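Local coordinates for protein general negative regulator of transcription subunit 2 (Saccharomyces cerevisiae, PDB 4BY6) that serves as a core subunit of the CCR4-NOT complex, is required for its integrity, and takes part in transcriptional regulation and cytoplasmic mRNA deadenylation, at residues E[100-105]-E[127-131]. Numbering follows the deposited sequence.
Sequences DQQRVA and LTYLE
Q101 and L127 bring their backbones to 6.6 Å between CA atoms, and A105 and E131, one turn further along each chain, stay at 6.7 Å between CA atoms, so segments 100-105 and 127-131 keep much the same CA separation over that turn. This is helix-on-helix packing in the helical part of the NOT2/NOT3/NOT5 C-terminal region, which precedes the antiparallel sheet in the chain, and no hydrogen bond crosses it. L127 reaches over to the first turn of the short helix with both methyls. L127 CD1 lies 3.5 Å from D100 CB. V104 CG2 comes within 4.1 Å of that same L127 CD1; the other methyl, CD2, meets Q101 CG, with the two side chains crossing at roughly a right angle. V104 works with both branches: its CG1, anti to the backbone N (chi1 176°), reaches T128 CG2 at 4.2 Å. V104, T128 and E131 also touch L112 of helix 109-118, which makes this a three-helix junction. No polar groups pair across the contact. Within 100-105, R103 NH2 forms a salt bridge with D100 OD1 at 2.9 Å, approaching from above the carboxylate plane, while D100 OD2 takes the backbone N-H of S96, outside the two segments. E131 bends at chi2 (69°) to lay its carboxylate against A105, and OE2, salt-bridged to R135 NE, rests 3.9 Å from A105 CA.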
# COMPACT_ATOMS: atom_id res chain seq x y z
N ASP E 100 39.55 20.85 4.64
CA ASP E 100 38.77 19.65 4.87
C ASP E 100 39.45 18.40 4.35
O ASP E 100 38.88 17.30 4.39
CB ASP E 100 37.38 19.82 4.26
CG ASP E 100 36.55 20.87 4.99
OD1 ASP E 100 36.84 21.12 6.19
OD2 ASP E 100 35.63 21.46 4.37
N GLN E 101 40.70 18.52 3.90
CA GLN E 101 41.39 17.36 3.34
C GLN E 101 41.73 16.39 4.46
O GLN E 101 41.63 15.18 4.27
CB GLN E 101 42.66 17.77 2.59
CG GLN E 101 42.42 18.88 1.59
CD GLN E 101 43.44 18.94 0.48
OE1 GLN E 101 44.29 18.05 0.34
NE2 GLN E 101 43.39 20.02 -0.30
N GLN E 102 42.06 16.93 5.64
CA GLN E 102 42.48 16.11 6.77
C GLN E 102 41.35 15.19 7.24
O GLN E 102 41.58 14.03 7.56
CB GLN E 102 42.96 17.00 7.91
CG GLN E 102 44.27 17.74 7.62
CD GLN E 102 44.10 18.92 6.65
OE1 GLN E 102 42.99 19.21 6.20
NE2 GLN E 102 45.20 19.60 6.34
N ARG E 103 40.12 15.70 7.25
CA ARG E 103 38.98 14.83 7.53
C ARG E 103 38.72 13.78 6.44
O ARG E 103 38.48 12.60 6.74
CB ARG E 103 37.74 15.66 7.73
CG ARG E 103 37.46 15.96 9.15
CD ARG E 103 36.12 16.58 9.29
NE ARG E 103 36.02 17.82 8.53
CZ ARG E 103 34.88 18.45 8.32
NH1 ARG E 103 33.75 17.94 8.81
NH2 ARG E 103 34.87 19.57 7.62
N VAL E 104 38.79 14.20 5.17
CA VAL E 104 38.46 13.30 4.07
C VAL E 104 39.48 12.15 3.99
O VAL E 104 39.14 10.99 3.71
CB VAL E 104 38.37 14.05 2.75
CG1 VAL E 104 38.13 13.11 1.60
CG2 VAL E 104 37.25 15.05 2.81
N ALA E 105 40.73 12.45 4.30
CA ALA E 105 41.77 11.44 4.33
C ALA E 105 41.49 10.27 5.28
O ALA E 105 42.10 9.21 5.15
CB ALA E 105 43.10 12.09 4.72
N LEU E 127 37.05 17.06 -3.25
CA LEU E 127 38.01 16.57 -2.29
C LEU E 127 38.14 15.04 -2.40
O LEU E 127 39.25 14.49 -2.35
CB LEU E 127 37.61 17.00 -0.88
CG LEU E 127 37.81 18.49 -0.53
CD1 LEU E 127 37.61 18.69 0.94
CD2 LEU E 127 39.17 19.04 -0.94
N THR E 128 37.03 14.34 -2.58
CA THR E 128 37.09 12.90 -2.77
C THR E 128 37.77 12.53 -4.10
O THR E 128 38.45 11.53 -4.20
CB THR E 128 35.70 12.25 -2.69
OG1 THR E 128 34.79 12.95 -3.55
CG2 THR E 128 35.19 12.30 -1.27
N TYR E 129 37.56 13.34 -5.13
CA TYR E 129 38.30 13.12 -6.35
C TYR E 129 39.81 13.22 -6.10
O TYR E 129 40.58 12.37 -6.54
CB TYR E 129 37.87 14.12 -7.43
CG TYR E 129 38.84 14.15 -8.59
CD1 TYR E 129 38.77 13.21 -9.60
CD2 TYR E 129 39.87 15.10 -8.65
CE1 TYR E 129 39.65 13.23 -10.66
CE2 TYR E 129 40.76 15.12 -9.71
CZ TYR E 129 40.65 14.18 -10.71
OH TYR E 129 41.53 14.16 -11.77
N LEU E 130 40.22 14.27 -5.40
CA LEU E 130 41.66 14.46 -5.17
C LEU E 130 42.26 13.36 -4.32
O LEU E 130 43.39 12.91 -4.57
CB LEU E 130 41.92 15.81 -4.52
CG LEU E 130 41.53 17.00 -5.38
CD1 LEU E 130 41.55 18.25 -4.56
CD2 LEU E 130 42.45 17.12 -6.57
N GLU E 131 41.51 12.92 -3.31
CA GLU E 131 41.96 11.88 -2.40
C GLU E 131 42.03 10.52 -3.10
O GLU E 131 42.97 9.73 -2.90
CB GLU E 131 41.04 11.82 -1.19
CG GLU E 131 41.38 10.74 -0.21
CD GLU E 131 42.68 10.98 0.53
OE1 GLU E 131 43.12 12.15 0.63
OE2 GLU E 131 43.25 9.99 1.02